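Local atomic coordinates of putative peptidyl-arginine deiminase family protein (Campylobacter jejuni subsp. jejuni serotype O:2, PDB entry 6B10), a protein that probably hydrolyses agmatine to N-carbamoylputrescine, the agmatine deiminase step of polyamine biosynthesis leading toward putrescine. Residues Asn218-Glu226 / Leu236-Lys244; Asn272-Pro283 / Ser320-Arg328. One frame throughout, in Å; residues are numbered along the deposited sequence.

Contact 1: residues Asn218-Glu226 / Leu236-Lys244; sequences NTIAHCICE and LQKMKEELK
Residues 236-244 of helix 233-244 pack against one face of strand 219-224 in a buried helix-on-sheet contact, held by van der Waals packing, much of it apolar, with no hydrogen bond between the segments. The two segments run roughly antiparallel, their axes 152° apart and 8.0 Å at closest approach. Leu243 and Met239 reach up from the helix to His222. Leu243 CD1 sits 3.5 Å from His222 CG and meets the imidazole obliquely, while Met239, bent at its last torsion, brings CE to 3.5 Å from Cys223 O. The aliphatic part of Lys240 crosses the ring obliquely from the same side, CG lying 3.9 Å from His222 CE1; its ammonium group goes on to a salt bridge with Glu252. His222 holds its ring back along its own strand: with CG between the backbone N and the carbonyl carbon (chi1 69°), ND1 donates to Cys223 O over 3.1 Å, arriving from above the carbonyl plane. That bond should fix the rotation of the ring.

Toward the end of the strand Leu236 takes over. Its two methyls divide the work, CD2 resting 4.1 Å from Cys223 CB and CD1 4.0 Å from Cys225 CB. Although Ile224 CB points away from the helix, CD1 swings back to lie 3.7 Å from Leu236 O, beside the amide of Gln237 and the chain of Lys240. Farther back, Ile220 CD1 touches Leu243 CD2, and strand 190-194 closes over Met239 and Leu243 through Leu194. Strand 249-254 pairs parallel to 219-224, with helix 233-244 as the connection between them: a classical beta-alpha-beta crossover.

Contact 2: residues Asn272-Pro283 / Ser320-Arg328; sequences NFVFINNALIVP and SLHCSCQNR
Asn272 and His322 meet where the beta hairpin 274-276/279-283, turned by a type II turn from Ile276 to Ala279, packs on the segment that leads from residues 321-323, which have helical backbone angles without regular helical bonding, into strand 326-328. The setting is consistent with the pentein-type fold of this guanidine-modifying clan.

Hydrogen bonds pin the start of the hairpin to that bend. The backbone of Asn272 receives His322 N at its O (3.0 Å), and its side chain receives Cys323 N at OD1 (3.0 Å, N-H...O angle 158°), the donor tilted from the amide plane. One asparagine thus grips two successive peptide N-H groups, while its ND2 donates to Asp209 O. The Asn272 amide stands 89° from the His322 ring plane, with ND2 near the edge of the imidazole. The ring's two nitrogens are bonded to Asp209 and Glu15, which should fix its rotation.

Apolar packing falls into two patches. Leu321 sends CD1 against the outgoing strand, 3.9 Å from Ile281 CG2 and 4.1 Å from Pro283 CD; Val309 of strand 305-310 touches it too. On the incoming strand, Val274 turns CG2, anti to its own N, down to Cys325 SG at 3.7 Å, with Leu22 of strand 19-25 beside both.

Polar contacts finish the far end, where Gln19 bonds both Asn327 ND2 and Phe275 O and so bridges the segments, and Arg89 takes Asn327 OD1. Within the 320-328 segment, Leu321 O accepts from Ser324 N and from Ser324 OG, the latter at 2.8 Å, both approaching from the same face of its carbonyl plane.

In the fold
The chain completes contact 1 before it begins contact 2, and the two centres lie 20 Å apart, with nearest atoms about 4 Å from each other but not touching. Contact 1 sits 18 Å from the centre of the chain, in the three-stranded sheet 212-216, 219-224 and 249-254; contact 2 is much deeper, at 7 Å, and joins the sheet 274-276, 279-284 and 305-310 to strand 326-329, the edge of the sheet that also holds 19-25. Strand 212-216 links them: the backbone of Arg213 pairs with Ala221 while its side-chain NH1 is hydrogen-bonded to Phe273 O. Contact 1 packs helix 233-244 on the sheet away from the centre of the chain, whereas contact 2 joins two sheets near it.

Contact 1: residues Asn218-Glu226 / Leu236-Lys244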
loop_
_atom_site.group_PDB
_atom_site.type_symbol
_atom_site.label_atom_id
_atom_site.label_comp_id
_atom_site.label_asym_id
_atom_site.label_seq_id
_atom_site.Cartn_x
_atom_site.Cartn_y
_atom_site.Cartn_z
ATOM N N ASN A 218 -10.122 -9.325 -12.084
ATOM C CA ASN A 218 -10.421 -10.750 -11.967
ATOM C C ASN A 218 -9.392 -11.580 -11.209
ATOM O O ASN A 218 -9.578 -12.783 -11.074
ATOM C CB ASN A 218 -10.588 -11.362 -13.364
ATOM C CG ASN A 218 -11.702 -10.716 -14.152
ATOM O OD1 ASN A 218 -11.501 -10.281 -15.283
ATOM N ND2 ASN A 218 -12.877 -10.637 -13.558
ATOM N N THR A 219 -8.320 -10.964 -10.718
ATOM C CA THR A 219 -7.161 -11.742 -10.275
ATOM C C THR A 219 -6.568 -11.278 -8.950
ATOM O O THR A 219 -6.355 -10.081 -8.734
ATOM C CB THR A 219 -6.061 -11.699 -11.340
ATOM O OG1 THR A 219 -6.648 -11.847 -12.637
ATOM C CG2 THR A 219 -5.044 -12.796 -11.115
ATOM N N ILE A 220 -6.282 -12.242 -8.081
ATOM C CA ILE A 220 -5.640 -11.987 -6.805
ATOM C C ILE A 220 -4.273 -12.661 -6.752
ATOM O O ILE A 220 -4.154 -13.877 -6.972
ATOM C CB ILE A 220 -6.492 -12.494 -5.627
ATOM C CG1 ILE A 220 -7.782 -11.678 -5.536
ATOM C CG2 ILE A 220 -5.713 -12.377 -4.320
ATOM C CD1 ILE A 220 -8.797 -12.215 -4.552
ATOM N N ALA A 221 -3.249 -11.863 -6.458
ATOM C CA ALA A 221 -1.910 -12.372 -6.227
ATOM C C ALA A 221 -1.742 -12.503 -4.731
ATOM O O ALA A 221 -2.082 -11.575 -4.001
ATOM C CB ALA A 221 -0.870 -11.417 -6.789
ATOM N N HIS A 222 -1.213 -13.639 -4.273
ATOM C CA HIS A 222 -1.169 -13.944 -2.845
ATOM C C HIS A 222 0.074 -14.736 -2.443
ATOM O O HIS A 222 0.579 -15.573 -3.199
ATOM C CB HIS A 222 -2.437 -14.701 -2.397
ATOM C CG HIS A 222 -2.546 -16.097 -2.938
ATOM N ND1 HIS A 222 -1.964 -17.184 -2.319
ATOM C CD2 HIS A 222 -3.169 -16.582 -4.037
ATOM C CE1 HIS A 222 -2.213 -18.275 -3.023
ATOM N NE2 HIS A 222 -2.943 -17.936 -4.069
ATOM N N CYS A 223 0.546 -14.464 -1.232
ATOM C CA CYS A 223 1.699 -15.152 -0.684
ATOM C C CYS A 223 1.437 -16.633 -0.540
ATOM O O CYS A 223 0.321 -17.054 -0.261
ATOM C CB CYS A 223 2.075 -14.568 0.673
ATOM S SG CYS A 223 2.663 -12.874 0.539
ATOM N N ILE A 224 2.476 -17.420 -0.769
ATOM C CA ILE A 224 2.428 -18.860 -0.535
ATOM C C ILE A 224 3.797 -19.258 0.005
ATOM O O ILE A 224 4.765 -18.505 -0.119
ATOM C CB ILE A 224 2.044 -19.643 -1.823
ATOM C CG1 ILE A 224 1.496 -21.036 -1.509
ATOM C CG2 ILE A 224 3.231 -19.797 -2.763
ATOM C CD1 ILE A 224 0.320 -21.083 -0.552
ATOM N N CYS A 225 3.862 -20.414 0.647
ATOM C CA CYS A 225 5.120 -20.952 1.149
ATOM C C CYS A 225 5.239 -22.412 0.732
ATOM O O CYS A 225 4.320 -23.197 0.958
ATOM C CB CYS A 225 5.167 -20.835 2.664
ATOM S SG CYS A 225 6.666 -21.530 3.380
ATOM N N GLU A 226 6.368 -22.759 0.116
ATOM C CA GLU A 226 6.593 -24.099 -0.436
ATOM C C GLU A 226 7.321 -25.051 0.533
ATOM O O GLU A 226 7.256 -26.270 0.369
ATOM C CB GLU A 226 7.356 -23.986 -1.765
ATOM C CG GLU A 226 6.462 -23.606 -2.939
ATOM C CD GLU A 226 7.195 -22.929 -4.089
ATOM O OE1 GLU A 226 8.440 -23.032 -4.175
ATOM O OE2 GLU A 226 6.511 -22.291 -4.922
ATOM N N LEU A 236 -0.494 -19.996 5.351
ATOM C CA LEU A 236 -0.606 -19.609 3.948
ATOM C C LEU A 236 -1.323 -20.662 3.110
ATOM O O LEU A 236 -2.032 -20.314 2.164
ATOM C CB LEU A 236 0.766 -19.269 3.354
ATOM C CG LEU A 236 1.399 -18.002 3.947
ATOM C CD1 LEU A 236 2.765 -17.747 3.336
ATOM C CD2 LEU A 236 0.499 -16.785 3.765
ATOM N N GLN A 237 -1.159 -21.938 3.451
ATOM C CA GLN A 237 -1.944 -22.980 2.783
ATOM C C GLN A 237 -3.435 -22.816 3.077
ATOM O O GLN A 237 -4.261 -22.967 2.181
ATOM C CB GLN A 237 -1.464 -24.385 3.157
ATOM C CG GLN A 237 -0.203 -24.816 2.416
ATOM C CD GLN A 237 -0.419 -25.017 0.917
ATOM O OE1 GLN A 237 -1.482 -25.455 0.483
ATOM N NE2 GLN A 237 0.601 -24.702 0.123
ATOM N N LYS A 238 -3.775 -22.489 4.322
ATOM C CA LYS A 238 -5.172 -22.229 4.688
ATOM C C LYS A 238 -5.720 -20.970 3.998
ATOM O O LYS A 238 -6.850 -20.964 3.504
ATOM C CB LYS A 238 -5.320 -22.091 6.204
ATOM C CG LYS A 238 -5.198 -23.396 6.974
ATOM C CD LYS A 238 -5.259 -23.130 8.470
ATOM C CE LYS A 238 -4.828 -24.339 9.281
ATOM N NZ LYS A 238 -4.592 -23.968 10.702
ATOM N N MET A 239 -4.919 -19.911 3.966
ATOM C CA MET A 239 -5.286 -18.704 3.228
ATOM C C MET A 239 -5.550 -19.031 1.757
ATOM O O MET A 239 -6.501 -18.523 1.169
ATOM C CB MET A 239 -4.194 -17.638 3.341
ATOM C CG MET A 239 -4.630 -16.258 2.864
ATOM S SD MET A 239 -3.293 -15.051 2.920
ATOM C CE MET A 239 -2.300 -15.601 1.535
ATOM N N LYS A 240 -4.712 -19.880 1.170
ATOM C CA LYS A 240 -4.902 -20.298 -0.219
ATOM C C LYS A 240 -6.283 -20.921 -0.422
ATOM O O LYS A 240 -6.997 -20.572 -1.368
ATOM C CB LYS A 240 -3.808 -21.280 -0.652
ATOM C CG LYS A 240 -3.880 -21.686 -2.117
ATOM C CD LYS A 240 -2.850 -22.757 -2.456
ATOM C CE LYS A 240 -3.050 -23.307 -3.861
ATOM N NZ LYS A 240 -1.787 -23.875 -4.425
ATOM N N GLU A 241 -6.653 -21.839 0.469
ATOM C CA GLU A 241 -7.950 -22.518 0.383
ATOM C C GLU A 241 -9.118 -21.539 0.460
ATOM O O GLU A 241 -10.065 -21.648 -0.321
ATOM C CB GLU A 241 -8.078 -23.594 1.473
ATOM C CG GLU A 241 -7.159 -24.795 1.275
ATOM C CD GLU A 241 -7.348 -25.464 -0.075
ATOM O OE1 GLU A 241 -8.500 -25.518 -0.552
ATOM O OE2 GLU A 241 -6.347 -25.929 -0.667
ATOM N N GLU A 242 -9.046 -20.590 1.397
ATOM C CA GLU A 242 -10.016 -19.496 1.472
ATOM C C GLU A 242 -10.142 -18.758 0.142
ATOM O O GLU A 242 -11.243 -18.524 -0.353
ATOM C CB GLU A 242 -9.598 -18.479 2.529
ATOM C CG GLU A 242 -10.225 -18.662 3.887
ATOM C CD GLU A 242 -9.711 -17.632 4.860
ATOM O OE1 GLU A 242 -10.467 -16.702 5.206
ATOM O OE2 GLU A 242 -8.534 -17.733 5.257
ATOM N N LEU A 243 -9.001 -18.392 -0.434
ATOM C CA LEU A 243 -8.990 -17.630 -1.676
ATOM C C LEU A 243 -9.536 -18.438 -2.847
ATOM O O LEU A 243 -10.102 -17.869 -3.777
ATOM C CB LEU A 243 -7.582 -17.108 -1.980
ATOM C CG LEU A 243 -7.087 -15.989 -1.045
ATOM C CD1 LEU A 243 -5.634 -15.653 -1.325
ATOM C CD2 LEU A 243 -7.944 -14.744 -1.177
ATOM N N LYS A 244 -9.389 -19.759 -2.793
ATOM C CA LYS A 244 -9.964 -20.626 -3.824
ATOM C C LYS A 244 -11.491 -20.605 -3.822
ATOM O O LYS A 244 -12.106 -20.854 -4.853
ATOM C CB LYS A 244 -9.431 -22.062 -3.700
ATOM C CG LYS A 244 -8.044 -22.217 -4.298
ATOM C CD LYS A 244 -7.260 -23.352 -3.669
ATOM C CE LYS A 244 -7.835 -24.705 -4.040
ATOM N NZ LYS A 244 -6.883 -25.787 -3.671
#

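Contact 2: residues Asn272-Pro283 / Ser320-Arg328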
loop_
_atom_site.group_PDB
_atom_site.type_symbol
_atom_site.label_atom_id
_atom_site.label_comp_id
_atom_site.label_asym_id
_atom_site.label_seq_id
_atom_site.Cartn_x
_atom_site.Cartn_y
_atom_site.Cartn_z
ATOM N N ASN A 272 3.754 -6.763 -1.243
ATOM C CA ASN A 272 3.884 -5.329 -0.958
ATOM C C ASN A 272 4.426 -4.532 -2.158
ATOM O O ASN A 272 5.270 -3.640 -2.004
ATOM C CB ASN A 272 4.785 -5.136 0.266
ATOM C CG ASN A 272 4.309 -4.024 1.176
ATOM O OD1 ASN A 272 4.979 -3.010 1.333
ATOM N ND2 ASN A 272 3.152 -4.215 1.787
ATOM N N PHE A 273 3.933 -4.860 -3.354
ATOM C CA PHE A 273 4.245 -4.104 -4.563
ATOM C C PHE A 273 3.383 -2.847 -4.651
ATOM O O PHE A 273 2.488 -2.640 -3.831
ATOM C CB PHE A 273 4.092 -4.966 -5.833
ATOM C CG PHE A 273 2.819 -5.782 -5.903
ATOM C CD1 PHE A 273 1.560 -5.177 -5.875
ATOM C CD2 PHE A 273 2.882 -7.162 -6.061
ATOM C CE1 PHE A 273 0.402 -5.938 -5.966
ATOM C CE2 PHE A 273 1.724 -7.924 -6.154
ATOM C CZ PHE A 273 0.484 -7.309 -6.112
ATOM N N VAL A 274 3.657 -2.001 -5.640
ATOM C CA VAL A 274 2.855 -0.807 -5.840
ATOM C C VAL A 274 2.630 -0.529 -7.316
ATOM O O VAL A 274 3.570 -0.513 -8.097
ATOM C CB VAL A 274 3.456 0.434 -5.122
ATOM C CG1 VAL A 274 4.904 0.652 -5.501
ATOM C CG2 VAL A 274 2.631 1.682 -5.418
ATOM N N PHE A 275 1.367 -0.340 -7.692
ATOM C CA PHE A 275 1.034 0.058 -9.052
ATOM C C PHE A 275 1.260 1.554 -9.212
ATOM O O PHE A 275 0.945 2.340 -8.310
ATOM C CB PHE A 275 -0.419 -0.246 -9.384
ATOM C CG PHE A 275 -0.685 -1.676 -9.767
ATOM C CD1 PHE A 275 -0.394 -2.131 -11.048
ATOM C CD2 PHE A 275 -1.281 -2.552 -8.863
ATOM C CE1 PHE A 275 -0.667 -3.441 -11.409
ATOM C CE2 PHE A 275 -1.559 -3.862 -9.221
ATOM C CZ PHE A 275 -1.250 -4.306 -10.495
ATOM N N ILE A 276 1.820 1.921 -10.361
ATOM C CA ILE A 276 1.947 3.304 -10.795
ATOM C C ILE A 276 1.636 3.321 -12.278
ATOM O O ILE A 276 1.407 2.268 -12.878
ATOM C CB ILE A 276 3.353 3.864 -10.527
ATOM C CG1 ILE A 276 4.420 2.991 -11.202
ATOM C CG2 ILE A 276 3.598 3.954 -9.023
ATOM C CD1 ILE A 276 5.785 3.637 -11.281
ATOM N N ASN A 277 1.624 4.499 -12.882
ATOM C CA ASN A 277 1.258 4.587 -14.294
ATOM C C ASN A 277 2.185 3.739 -15.164
ATOM O O ASN A 277 3.402 3.946 -15.170
ATOM C CB ASN A 277 1.267 6.038 -14.753
ATOM C CG ASN A 277 0.205 6.864 -14.063
ATOM O OD1 ASN A 277 -0.716 6.321 -13.449
ATOM N ND2 ASN A 277 0.328 8.184 -14.147
ATOM N N ASN A 278 1.598 2.765 -15.862
ATOM C CA ASN A 278 2.316 1.898 -16.796
ATOM C C ASN A 278 3.345 0.962 -16.163
ATOM O O ASN A 278 4.121 0.331 -16.871
ATOM C CB ASN A 278 2.989 2.727 -17.903
ATOM C CG ASN A 278 1.997 3.544 -18.690
ATOM O OD1 ASN A 278 2.004 4.771 -18.635
ATOM N ND2 ASN A 278 1.112 2.865 -19.399
ATOM N N ALA A 279 3.327 0.828 -14.842
ATOM C CA ALA A 279 4.293 -0.026 -14.182
ATOM C C ALA A 279 3.804 -0.589 -12.863
ATOM O O ALA A 279 2.878 -0.068 -12.234
ATOM C CB ALA A 279 5.600 0.727 -13.978
ATOM N N LEU A 280 4.441 -1.688 -12.478
ATOM C CA LEU A 280 4.234 -2.330 -11.199
ATOM C C LEU A 280 5.601 -2.488 -10.557
ATOM O O LEU A 280 6.464 -3.183 -11.084
ATOM C CB LEU A 280 3.575 -3.697 -11.385
ATOM C CG LEU A 280 3.439 -4.530 -10.104
ATOM C CD1 LEU A 280 2.575 -3.828 -9.070
ATOM C CD2 LEU A 280 2.883 -5.905 -10.421
ATOM N N ILE A 281 5.798 -1.839 -9.419
ATOM C CA ILE A 281 7.090 -1.862 -8.754
ATOM C C ILE A 281 7.045 -2.940 -7.681
ATOM O O ILE A 281 6.252 -2.863 -6.750
ATOM C CB ILE A 281 7.444 -0.494 -8.123
ATOM C CG1 ILE A 281 7.141 0.659 -9.090
ATOM C CG2 ILE A 281 8.907 -0.473 -7.695
ATOM C CD1 ILE A 281 7.833 0.575 -10.433
ATOM N N VAL A 282 7.899 -3.949 -7.821
ATOM C CA VAL A 282 7.863 -5.115 -6.926
ATOM C C VAL A 282 9.097 -5.148 -6.030
ATOM O O VAL A 282 10.193 -4.820 -6.476
ATOM C CB VAL A 282 7.722 -6.450 -7.711
ATOM C CG1 VAL A 282 6.445 -6.451 -8.534
ATOM C CG2 VAL A 282 8.910 -6.709 -8.632
ATOM N N PRO A 283 8.926 -5.545 -4.762
ATOM C CA PRO A 283 10.095 -5.672 -3.903
ATOM C C PRO A 283 10.953 -6.875 -4.297
ATOM O O PRO A 283 10.419 -7.955 -4.567
ATOM C CB PRO A 283 9.500 -5.858 -2.500
ATOM C CG PRO A 283 8.105 -6.331 -2.708
ATOM C CD PRO A 283 7.671 -5.897 -4.074
ATOM N N SER A 320 7.579 -2.679 3.609
ATOM C CA SER A 320 8.233 -2.786 2.316
ATOM C C SER A 320 7.684 -1.679 1.413
ATOM O O SER A 320 7.141 -0.704 1.922
ATOM C CB SER A 320 8.037 -4.196 1.747
ATOM O OG SER A 320 8.795 -4.384 0.567
ATOM N N LEU A 321 7.819 -1.824 0.097
ATOM C CA LEU A 321 7.559 -0.724 -0.841
ATOM C C LEU A 321 6.169 -0.114 -0.699
ATOM O O LEU A 321 6.051 1.104 -0.601
ATOM C CB LEU A 321 7.787 -1.157 -2.296
ATOM C CG LEU A 321 9.176 -1.694 -2.685
ATOM C CD1 LEU A 321 9.190 -2.088 -4.151
ATOM C CD2 LEU A 321 10.288 -0.687 -2.400
ATOM N N HIS A 322 5.131 -0.955 -0.680
ATOM C CA HIS A 322 3.738 -0.477 -0.627
ATOM C C HIS A 322 3.458 0.306 0.655
ATOM O O HIS A 322 2.768 1.316 0.623
ATOM C CB HIS A 322 2.751 -1.649 -0.745
ATOM C CG HIS A 322 1.339 -1.240 -1.039
ATOM N ND1 HIS A 322 0.309 -1.425 -0.142
ATOM C CD2 HIS A 322 0.779 -0.672 -2.135
ATOM C CE1 HIS A 322 -0.820 -0.983 -0.665
ATOM N NE2 HIS A 322 -0.563 -0.520 -1.876
ATOM N N CYS A 323 3.997 -0.170 1.776
ATOM C CA CYS A 323 3.834 0.493 3.078
ATOM C C CYS A 323 4.433 1.899 3.115
ATOM O O CYS A 323 3.967 2.757 3.857
ATOM C CB CYS A 323 4.486 -0.341 4.195
ATOM S SG CYS A 323 3.797 -1.993 4.433
ATOM N N SER A 324 5.473 2.127 2.323
ATOM C CA SER A 324 6.189 3.404 2.326
ATOM C C SER A 324 5.625 4.468 1.379
ATOM O O SER A 324 6.238 5.522 1.214
ATOM C CB SER A 324 7.641 3.166 1.933
ATOM O OG SER A 324 7.741 3.079 0.530
ATOM N N CYS A 325 4.490 4.212 0.736
ATOM C CA CYS A 325 3.973 5.172 -0.224
ATOM C C CYS A 325 2.459 5.218 -0.249
ATOM O O CYS A 325 1.781 4.347 0.300
ATOM C CB CYS A 325 4.532 4.882 -1.617
ATOM S SG CYS A 325 4.052 3.292 -2.346
ATOM N N GLN A 326 1.931 6.274 -0.851
ATOM C CA GLN A 326 0.497 6.406 -1.041
ATOM C C GLN A 326 0.233 6.970 -2.433
ATOM O O GLN A 326 0.990 7.797 -2.940
ATOM C CB GLN A 326 -0.107 7.296 0.044
ATOM C CG GLN A 326 -1.621 7.466 -0.024
ATOM C CD GLN A 326 -2.379 6.150 0.059
ATOM O OE1 GLN A 326 -2.424 5.384 -0.909
ATOM N NE2 GLN A 326 -2.986 5.883 1.211
ATOM N N ASN A 327 -0.838 6.500 -3.050
ATOM C CA ASN A 327 -1.185 6.913 -4.396
ATOM C C ASN A 327 -2.207 8.035 -4.336
ATOM O O ASN A 327 -3.104 8.017 -3.499
ATOM C CB ASN A 327 -1.749 5.717 -5.182
ATOM C CG ASN A 327 -0.891 4.478 -5.036
ATOM O OD1 ASN A 327 -1.043 3.712 -4.081
ATOM N ND2 ASN A 327 0.036 4.288 -5.966
ATOM N N ARG A 328 -2.055 9.015 -5.218
ATOM C CA ARG A 328 -3.043 10.076 -5.383
ATOM C C ARG A 328 -3.461 10.027 -6.840
ATOM O O ARG A 328 -2.635 10.186 -7.739
ATOM C CB ARG A 328 -2.455 11.442 -5.013
ATOM C CG ARG A 328 -3.382 12.616 -5.307
ATOM C CD ARG A 328 -2.882 13.909 -4.676
ATOM N NE ARG A 328 -3.523 15.077 -5.288
ATOM C CZ ARG A 328 -4.687 15.605 -4.909
ATOM N NH1 ARG A 328 -5.382 15.090 -3.897
ATOM N NH2 ARG A 328 -5.166 16.663 -5.552
#